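Local coordinates for DUF5624 domain-containing protein (Legionella pneumophila subsp. pneumophila, PDB 4JX2) that is of unknown function but is a putative secreted protein with a DUF5624 domain, whose fold joins alpha helices and beta sheets in a new combination, at residues P169-T177 with Y403-T412; Y184-Y192 with F212-Y223. One frame throughout, in Å; residues are numbered along the deposited sequence.

Contact 1: P169-T177 with Y403-T412; sequences PAWKPHLTT and YNKISIPGIT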
loop_
_atom_site.group_PDB
_atom_site.type_symbol
_atom_site.label_atom_id
_atom_site.label_comp_id
_atom_site.label_asym_id
_atom_site.label_seq_id
_atom_site.Cartn_x
_atom_site.Cartn_y
_atom_site.Cartn_z
ATOM N N PRO A 169 31.269 13.385 2.475
ATOM C CA PRO A 169 31.622 14.649 3.174
ATOM C C PRO A 169 30.839 14.921 4.465
ATOM O O PRO A 169 31.431 15.474 5.382
ATOM C CB PRO A 169 31.389 15.741 2.133
ATOM C CG PRO A 169 30.672 15.074 0.989
ATOM C CD PRO A 169 30.928 13.622 1.054
ATOM N N ALA A 170 29.584 14.462 4.584
ATOM C CA ALA A 170 28.748 14.607 5.789
ATOM C C ALA A 170 29.336 13.901 7.052
ATOM O O ALA A 170 28.974 14.237 8.192
ATOM C CB ALA A 170 27.361 14.050 5.504
ATOM N N TRP A 171 30.196 12.887 6.829
ATOM C CA TRP A 171 30.846 12.098 7.882
ATOM C C TRP A 171 32.156 12.727 8.338
ATOM O O TRP A 171 32.600 12.448 9.453
ATOM C CB TRP A 171 31.126 10.678 7.383
ATOM C CG TRP A 171 29.909 9.848 7.066
ATOM C CD1 TRP A 171 28.594 10.212 7.179
ATOM C CD2 TRP A 171 29.912 8.521 6.529
ATOM N NE1 TRP A 171 27.782 9.186 6.761
ATOM C CE2 TRP A 171 28.566 8.127 6.377
ATOM C CE3 TRP A 171 30.929 7.601 6.208
ATOM C CZ2 TRP A 171 28.214 6.863 5.907
ATOM C CZ3 TRP A 171 30.575 6.356 5.732
ATOM C CH2 TRP A 171 29.236 6.006 5.563
ATOM N N LYS A 172 32.784 13.563 7.475
ATOM C CA LYS A 172 34.062 14.223 7.747
ATOM C C LYS A 172 34.171 14.747 9.202
ATOM O O LYS A 172 35.163 14.398 9.829
ATOM C CB LYS A 172 34.365 15.351 6.747
ATOM C CG LYS A 172 35.858 15.584 6.507
ATOM C CD LYS A 172 36.100 16.945 5.845
ATOM C CE LYS A 172 37.550 17.210 5.488
ATOM N NZ LYS A 172 37.842 18.678 5.390
ATOM N N PRO A 173 33.184 15.473 9.811
ATOM C CA PRO A 173 33.367 15.922 11.206
ATOM C C PRO A 173 33.552 14.807 12.255
ATOM O O PRO A 173 34.047 15.097 13.339
ATOM C CB PRO A 173 32.058 16.673 11.497
ATOM C CG PRO A 173 31.540 17.080 10.202
ATOM C CD PRO A 173 31.906 15.989 9.264
ATOM N N HIS A 174 33.161 13.550 11.950
ATOM C CA HIS A 174 33.181 12.442 12.912
ATOM C C HIS A 174 34.003 11.210 12.487
ATOM O O HIS A 174 33.877 10.159 13.119
ATOM C CB HIS A 174 31.729 11.997 13.167
ATOM C CG HIS A 174 30.772 13.145 13.276
ATOM N ND1 HIS A 174 29.930 13.496 12.213
ATOM C CD2 HIS A 174 30.591 14.023 14.290
ATOM C CE1 HIS A 174 29.247 14.548 12.634
ATOM N NE2 HIS A 174 29.601 14.896 13.882
ATOM N N LEU A 175 34.865 11.343 11.477
ATOM C CA LEU A 175 35.671 10.236 10.951
ATOM C C LEU A 175 36.393 9.404 12.018
ATOM O O LEU A 175 36.349 8.176 11.927
ATOM C CB LEU A 175 36.692 10.719 9.906
ATOM C CG LEU A 175 36.118 11.123 8.525
ATOM C CD1 LEU A 175 37.237 11.348 7.532
ATOM C CD2 LEU A 175 35.101 10.066 7.962
ATOM N N THR A 176 37.031 10.044 13.017
ATOM C CA THR A 176 37.766 9.354 14.087
ATOM C C THR A 176 36.793 8.487 14.895
ATOM O O THR A 176 37.067 7.295 15.072
ATOM C CB THR A 176 38.572 10.371 14.943
ATOM O OG1 THR A 176 39.754 10.732 14.218
ATOM C CG2 THR A 176 38.997 9.811 16.312
ATOM N N THR A 177 35.656 9.075 15.338
ATOM C CA THR A 177 34.582 8.417 16.090
ATOM C C THR A 177 34.022 7.225 15.301
ATOM O O THR A 177 33.901 6.146 15.881
ATOM C CB THR A 177 33.472 9.421 16.403
ATOM O OG1 THR A 177 34.047 10.620 16.923
ATOM C CG2 THR A 177 32.408 8.853 17.355
ATOM N N TYR A 403 25.366 19.613 7.792
ATOM C CA TYR A 403 25.810 18.467 8.610
ATOM C C TYR A 403 26.881 18.838 9.695
ATOM O O TYR A 403 27.196 18.002 10.554
ATOM C CB TYR A 403 26.331 17.316 7.721
ATOM C CG TYR A 403 27.299 17.737 6.640
ATOM C CD1 TYR A 403 28.612 18.099 6.950
ATOM C CD2 TYR A 403 26.925 17.716 5.295
ATOM C CE1 TYR A 403 29.519 18.453 5.955
ATOM C CE2 TYR A 403 27.830 18.057 4.287
ATOM C CZ TYR A 403 29.128 18.427 4.623
ATOM O OH TYR A 403 30.031 18.764 3.635
ATOM N N ASN A 404 27.437 20.062 9.645
ATOM C CA ASN A 404 28.405 20.510 10.634
ATOM C C ASN A 404 27.662 20.986 11.883
ATOM O O ASN A 404 28.271 21.083 12.961
ATOM C CB ASN A 404 29.299 21.610 10.071
ATOM C CG ASN A 404 30.111 21.192 8.850
ATOM O OD1 ASN A 404 31.169 20.523 8.934
ATOM N ND2 ASN A 404 29.649 21.610 7.681
ATOM N N LYS A 405 26.341 21.230 11.761
ATOM C CA LYS A 405 25.512 21.715 12.864
ATOM C C LYS A 405 24.674 20.598 13.547
ATOM O O LYS A 405 24.197 20.778 14.669
ATOM C CB LYS A 405 24.561 22.831 12.364
ATOM C CG LYS A 405 25.222 24.097 11.800
ATOM C CD LYS A 405 24.117 25.093 11.434
ATOM C CE LYS A 405 24.414 26.035 10.285
ATOM N NZ LYS A 405 23.175 26.694 9.769
ATOM N N ILE A 406 24.470 19.478 12.863
ATOM C CA ILE A 406 23.618 18.381 13.319
ATOM C C ILE A 406 24.253 17.527 14.423
ATOM O O ILE A 406 25.480 17.428 14.527
ATOM C CB ILE A 406 23.191 17.479 12.117
ATOM C CG1 ILE A 406 24.359 16.643 11.551
ATOM C CG2 ILE A 406 22.463 18.288 11.036
ATOM C CD1 ILE A 406 23.957 15.356 10.870
ATOM N N SER A 407 23.393 16.886 15.231
ATOM C CA SER A 407 23.826 15.906 16.237
ATOM C C SER A 407 23.443 14.540 15.718
ATOM O O SER A 407 22.488 14.441 14.944
ATOM C CB SER A 407 23.224 16.177 17.607
ATOM O OG SER A 407 21.817 16.270 17.539
ATOM N N ILE A 408 24.242 13.506 16.038
ATOM C CA ILE A 408 23.963 12.170 15.505
ATOM C C ILE A 408 23.825 11.136 16.644
ATOM O O ILE A 408 24.849 10.634 17.131
ATOM C CB ILE A 408 25.029 11.728 14.432
ATOM C CG1 ILE A 408 25.310 12.850 13.397
ATOM C CG2 ILE A 408 24.609 10.426 13.750
ATOM C CD1 ILE A 408 26.465 12.662 12.652
ATOM N N PRO A 409 22.572 10.783 17.038
ATOM C CA PRO A 409 22.375 9.745 18.062
ATOM C C PRO A 409 23.081 8.439 17.700
ATOM O O PRO A 409 23.006 7.984 16.560
ATOM C CB PRO A 409 20.852 9.584 18.090
ATOM C CG PRO A 409 20.330 10.947 17.682
ATOM C CD PRO A 409 21.270 11.290 16.556
ATOM N N GLY A 410 23.822 7.894 18.662
ATOM C CA GLY A 410 24.618 6.681 18.489
ATOM C C GLY A 410 26.042 6.956 18.025
ATOM O O GLY A 410 26.846 6.028 17.924
ATOM N N ILE A 411 26.365 8.242 17.724
ATOM C CA ILE A 411 27.678 8.695 17.267
ATOM C C ILE A 411 28.179 9.821 18.174
ATOM O O ILE A 411 29.220 9.678 18.818
ATOM C CB ILE A 411 27.661 9.125 15.768
ATOM C CG1 ILE A 411 27.183 7.973 14.831
ATOM C CG2 ILE A 411 29.033 9.694 15.336
ATOM C CD1 ILE A 411 28.098 6.752 14.780
ATOM N N THR A 412 27.433 10.926 18.240
ATOM C CA THR A 412 27.822 12.090 19.051
ATOM C C THR A 412 27.091 12.126 20.388
ATOM O O THR A 412 27.525 12.838 21.293
ATOM C CB THR A 412 27.566 13.402 18.287
ATOM O OG1 THR A 412 26.171 13.549 18.028
ATOM C CG2 THR A 412 28.348 13.488 16.993
#

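Contact 2: Y184-Y192 with F212-Y223; sequences YACSMAGNY and FLNGNKTYPIPY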
loop_
_atom_site.group_PDB
_atom_site.type_symbol
_atom_site.label_atom_id
_atom_site.label_comp_id
_atom_site.label_asym_id
_atom_site.label_seq_id
_atom_site.Cartn_x
_atom_site.Cartn_y
_atom_site.Cartn_z
ATOM N N TYR A 184 35.266 -1.029 17.708
ATOM C CA TYR A 184 34.527 -1.419 18.914
ATOM C C TYR A 184 33.452 -2.481 18.598
ATOM O O TYR A 184 33.320 -3.474 19.331
ATOM C CB TYR A 184 33.858 -0.178 19.556
ATOM C CG TYR A 184 32.986 -0.514 20.746
ATOM C CD1 TYR A 184 33.548 -0.832 21.983
ATOM C CD2 TYR A 184 31.596 -0.534 20.636
ATOM C CE1 TYR A 184 32.750 -1.147 23.080
ATOM C CE2 TYR A 184 30.786 -0.855 21.728
ATOM C CZ TYR A 184 31.370 -1.146 22.951
ATOM O OH TYR A 184 30.586 -1.474 24.025
ATOM N N ALA A 185 32.671 -2.240 17.518
ATOM C CA ALA A 185 31.597 -3.110 17.057
ATOM C C ALA A 185 32.135 -4.482 16.676
ATOM O O ALA A 185 31.602 -5.488 17.147
ATOM C CB ALA A 185 30.885 -2.475 15.880
ATOM N N CYS A 186 33.217 -4.531 15.877
ATOM C CA CYS A 186 33.846 -5.792 15.464
ATOM C C CYS A 186 34.375 -6.551 16.674
ATOM O O CYS A 186 34.131 -7.751 16.803
ATOM C CB CYS A 186 34.946 -5.549 14.437
ATOM S SG CYS A 186 34.343 -4.916 12.851
ATOM N N SER A 187 35.063 -5.839 17.573
ATOM C CA SER A 187 35.640 -6.403 18.788
ATOM C C SER A 187 34.531 -6.987 19.707
ATOM O O SER A 187 34.658 -8.117 20.183
ATOM C CB SER A 187 36.452 -5.333 19.513
ATOM O OG SER A 187 37.108 -5.862 20.653
HETATM N N MSE A 188 33.440 -6.229 19.916
HETATM C CA MSE A 188 32.325 -6.646 20.752
HETATM C C MSE A 188 31.633 -7.889 20.172
HETATM O O MSE A 188 31.579 -8.917 20.848
HETATM C CB MSE A 188 31.345 -5.484 20.901
HETATM C CG MSE A 188 30.132 -5.826 21.713
HETATM SE SE MSE A 188 29.077 -4.238 22.019
HETATM C CE MSE A 188 28.059 -4.841 23.545
ATOM N N ALA A 189 31.123 -7.794 18.929
ATOM C CA ALA A 189 30.418 -8.873 18.225
ATOM C C ALA A 189 31.289 -10.102 18.016
ATOM O O ALA A 189 30.803 -11.218 18.192
ATOM C CB ALA A 189 29.915 -8.370 16.882
ATOM N N GLY A 190 32.557 -9.890 17.642
ATOM C CA GLY A 190 33.533 -10.955 17.435
ATOM C C GLY A 190 33.782 -11.764 18.687
ATOM O O GLY A 190 33.587 -12.981 18.691
ATOM N N ASN A 191 34.145 -11.091 19.781
ATOM C CA ASN A 191 34.404 -11.783 21.047
ATOM C C ASN A 191 33.126 -12.354 21.674
ATOM O O ASN A 191 33.209 -13.352 22.392
ATOM C CB ASN A 191 35.140 -10.897 22.016
ATOM C CG ASN A 191 36.576 -10.682 21.610
ATOM O OD1 ASN A 191 37.324 -11.635 21.338
ATOM N ND2 ASN A 191 36.993 -9.430 21.584
ATOM N N TYR A 192 31.949 -11.779 21.355
ATOM C CA TYR A 192 30.688 -12.317 21.850
ATOM C C TYR A 192 30.451 -13.677 21.170
ATOM O O TYR A 192 30.198 -14.670 21.861
ATOM C CB TYR A 192 29.506 -11.341 21.623
ATOM C CG TYR A 192 28.161 -11.997 21.844
ATOM C CD1 TYR A 192 27.761 -12.402 23.119
ATOM C CD2 TYR A 192 27.320 -12.289 20.771
ATOM C CE1 TYR A 192 26.553 -13.063 23.323
ATOM C CE2 TYR A 192 26.106 -12.951 20.963
ATOM C CZ TYR A 192 25.723 -13.326 22.246
ATOM O OH TYR A 192 24.548 -13.999 22.463
ATOM N N PHE A 212 24.769 -9.232 24.860
ATOM C CA PHE A 212 25.335 -8.506 23.724
ATOM C C PHE A 212 24.589 -7.191 23.357
ATOM O O PHE A 212 25.194 -6.118 23.421
ATOM C CB PHE A 212 25.396 -9.454 22.510
ATOM C CG PHE A 212 25.800 -8.800 21.215
ATOM C CD1 PHE A 212 27.092 -8.310 21.036
ATOM C CD2 PHE A 212 24.898 -8.685 20.166
ATOM C CE1 PHE A 212 27.467 -7.716 19.832
ATOM C CE2 PHE A 212 25.277 -8.071 18.965
ATOM C CZ PHE A 212 26.575 -7.641 18.793
ATOM N N LEU A 213 23.310 -7.269 22.962
ATOM C CA LEU A 213 22.563 -6.091 22.527
ATOM C C LEU A 213 22.546 -4.971 23.578
ATOM O O LEU A 213 22.725 -3.814 23.219
ATOM C CB LEU A 213 21.129 -6.467 22.107
ATOM C CG LEU A 213 21.003 -7.430 20.925
ATOM C CD1 LEU A 213 19.565 -7.827 20.698
ATOM C CD2 LEU A 213 21.635 -6.864 19.661
ATOM N N ASN A 214 22.394 -5.316 24.862
ATOM C CA ASN A 214 22.334 -4.350 25.974
ATOM C C ASN A 214 23.707 -3.937 26.501
ATOM O O ASN A 214 23.804 -2.989 27.289
ATOM C CB ASN A 214 21.508 -4.926 27.129
ATOM C CG ASN A 214 20.044 -5.027 26.819
ATOM O OD1 ASN A 214 19.309 -5.765 27.482
ATOM N ND2 ASN A 214 19.582 -4.281 25.814
ATOM N N GLY A 215 24.734 -4.652 26.070
ATOM C CA GLY A 215 26.092 -4.414 26.521
ATOM C C GLY A 215 26.469 -5.414 27.592
ATOM O O GLY A 215 25.623 -6.185 28.086
ATOM N N ASN A 216 27.757 -5.410 27.937
ATOM C CA ASN A 216 28.341 -6.285 28.933
ATOM C C ASN A 216 29.510 -5.549 29.616
ATOM O O ASN A 216 29.867 -4.454 29.178
ATOM C CB ASN A 216 28.775 -7.610 28.296
ATOM C CG ASN A 216 29.755 -7.489 27.158
ATOM O OD1 ASN A 216 30.904 -7.061 27.332
ATOM N ND2 ASN A 216 29.344 -7.948 25.981
ATOM N N LYS A 217 30.093 -6.149 30.683
ATOM C CA LYS A 217 31.180 -5.567 31.481
ATOM C C LYS A 217 32.378 -5.133 30.623
ATOM O O LYS A 217 32.887 -4.031 30.839
ATOM C CB LYS A 217 31.640 -6.520 32.598
ATOM C CG LYS A 217 30.613 -6.690 33.726
ATOM C CD LYS A 217 30.919 -7.932 34.571
ATOM C CE LYS A 217 29.875 -8.235 35.620
ATOM N NZ LYS A 217 30.163 -9.518 36.320
ATOM N N THR A 218 32.798 -5.960 29.638
ATOM C CA THR A 218 33.933 -5.645 28.752
ATOM C C THR A 218 33.562 -4.573 27.716
ATOM O O THR A 218 34.382 -3.704 27.415
ATOM C CB THR A 218 34.399 -6.912 28.045
ATOM O OG1 THR A 218 34.405 -7.985 28.983
ATOM C CG2 THR A 218 35.763 -6.752 27.390
ATOM N N TYR A 219 32.343 -4.649 27.163
ATOM C CA TYR A 219 31.869 -3.730 26.135
ATOM C C TYR A 219 30.619 -2.984 26.666
ATOM O O TYR A 219 29.488 -3.368 26.360
ATOM C CB TYR A 219 31.610 -4.512 24.830
ATOM C CG TYR A 219 32.850 -5.202 24.304
ATOM C CD1 TYR A 219 33.788 -4.512 23.543
ATOM C CD2 TYR A 219 33.090 -6.551 24.567
ATOM C CE1 TYR A 219 34.938 -5.141 23.062
ATOM C CE2 TYR A 219 34.232 -7.194 24.085
ATOM C CZ TYR A 219 35.160 -6.480 23.341
ATOM O OH TYR A 219 36.303 -7.095 22.873
ATOM N N PRO A 220 30.823 -1.928 27.499
ATOM C CA PRO A 220 29.683 -1.254 28.154
ATOM C C PRO A 220 28.718 -0.494 27.248
ATOM O O PRO A 220 27.572 -0.328 27.661
ATOM C CB PRO A 220 30.358 -0.293 29.143
ATOM C CG PRO A 220 31.710 -0.099 28.620
ATOM C CD PRO A 220 32.098 -1.399 28.019
ATOM N N ILE A 221 29.152 -0.022 26.063
ATOM C CA ILE A 221 28.249 0.642 25.122
ATOM C C ILE A 221 27.408 -0.463 24.472
ATOM O O ILE A 221 27.969 -1.353 23.823
ATOM C CB ILE A 221 28.970 1.525 24.068
ATOM C CG1 ILE A 221 29.838 2.615 24.728
ATOM C CG2 ILE A 221 27.947 2.146 23.094
ATOM C CD1 ILE A 221 31.085 3.001 23.898
ATOM N N PRO A 222 26.071 -0.462 24.643
ATOM C CA PRO A 222 25.256 -1.518 24.002
ATOM C C PRO A 222 25.473 -1.601 22.492
ATOM O O PRO A 222 25.721 -0.570 21.860
ATOM C CB PRO A 222 23.816 -1.071 24.286
ATOM C CG PRO A 222 23.913 -0.198 25.474
ATOM C CD PRO A 222 25.234 0.497 25.393
ATOM N N TYR A 223 25.315 -2.807 21.894
ATOM C CA TYR A 223 25.367 -2.936 20.434
ATOM C C TYR A 223 24.158 -2.212 19.826
ATOM O O TYR A 223 24.228 -1.767 18.677
ATOM C CB TYR A 223 25.437 -4.390 19.946
ATOM C CG TYR A 223 25.991 -4.442 18.543
ATOM C CD1 TYR A 223 27.363 -4.352 18.312
ATOM C CD2 TYR A 223 25.143 -4.487 17.436
ATOM C CE1 TYR A 223 27.879 -4.327 17.017
ATOM C CE2 TYR A 223 25.647 -4.456 16.133
ATOM C CZ TYR A 223 27.016 -4.372 15.932
ATOM O OH TYR A 223 27.529 -4.356 14.660
HETATM O O HOH W 1 31.026 -9.181 23.848
#

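Contact 1: P169-T177 with Y403-T412
The carbonyl oxygen of I408 is gripped by two backbone donors, I411 N at 2.9 Å and T412 N at 2.8 Å, which reach it from opposite faces of its carbonyl plane, while the side chains of all three residues pack around H174 and T177. The T412 hydroxyl closes back on the first residue of the turn: I408 N gives a nearly straight bond to T412 OG1 (163°). With P409 and G410 in the middle, the backbone angles and the I411 bond define a type II beta turn. The turn and the threonine that follows it present three hydrocarbon branches to 169-177. I408 CD1 and T412 CG2 approach the H174 imidazole obliquely, the isoleucine beside CE1 and ND1, the threonine methyl beside CD2 and NE2, and P173 CB covers one ring face from within 169-177. H174 occupies the N-cap position of helix 175-197. One turn of that helix onward, T177 directs CG2, anti to its backbone N, at the I411 carbonyl oxygen (3.6 Å) and at I411 CG2 (4.0 Å).

At the far end the contact becomes a CH-pi arrangement. The Y403 ring lies over the backbone of A170, whose CA sits 3.5 Å from the ring centroid and only 10° off the normal. Y403 holds CG between its own backbone N and carbonyl carbon (chi1 48°), the rotamer that lays the ring against A170. A170 CB adds a touch on CD2 of Y403, and Y403 OH comes to 3.6 Å from P169 CB. P173 CG meets N404 OD1 at 3.7 Å; the amide nitrogen of N404 bonds to N402. Helix 223-247 lies against both segments, with A170 on L236, I411 on L233 and I408 on M232, and W171 sends NE1 to the carbonyl of L233.

Contact 2: Y184-Y192 with F212-Y223
Y219 lies across segment 184-192 of helix 175-197 with one ring face turned to its backbone, so that M188 CA stands 3.6 Å from the ring centroid, 2° off the normal. The phenol of Y184 slides past in the opposite direction and receives the edge of Y219 on its face, an offset edge-to-face pair with planes at 64°. Beyond the ring, Y219 OH donates to S187 OG (2.7 Å) and accepts from N191 ND2 (2.8 Å), two bonds that hold the hydroxyl end of the ring against the helix. S187 OG in turn bonds to the carbonyl of P427, and N191 ND2 to that of V428. N216 OD1 accepts from Y219 N, an Asx motif that shapes the loop carrying Y219. Y184 OH donates to a lone pair of I221 O in its carbonyl plane (2.6 Å). Selenomethionine M188 runs extended between the aromatics, its SE oblique to the F212 and Y219 rings in Met-aromatic contacts and at the edge of Y223. At the upstream end of 212-223, F212 CB sits 3.6 Å from the centroid of the Y192 ring; the two rings are nearly parallel but slid apart, with little overlap. A water links M188 O to N216 ND2. Helix 119-131 borders A189 and F212, helix 136-155 packs on C186 and S187, and Y223 leads into helix 223-247, where V226 meets A185.

Both contacts use helix 175-197: contact 1 at its N-terminal start, contact 2 further along, with centres 22 Å apart and nearest atoms about 7 Å apart, so they do not touch. Along the chain, contact 2 is nested inside the loop closed by contact 1. It joins parts separated by only about twenty residues, folding the end of helix 205-213 and the loop after it back on helix 175-197, whereas contact 1 brings in the distant segment 403-412, which follows helix 386-398. Helix 223-247 borders both. The C-terminal part of the chain therefore returns to the helical DUF5624 region at contact 1, and residues P427 to Q430 reach it again beside contact 2.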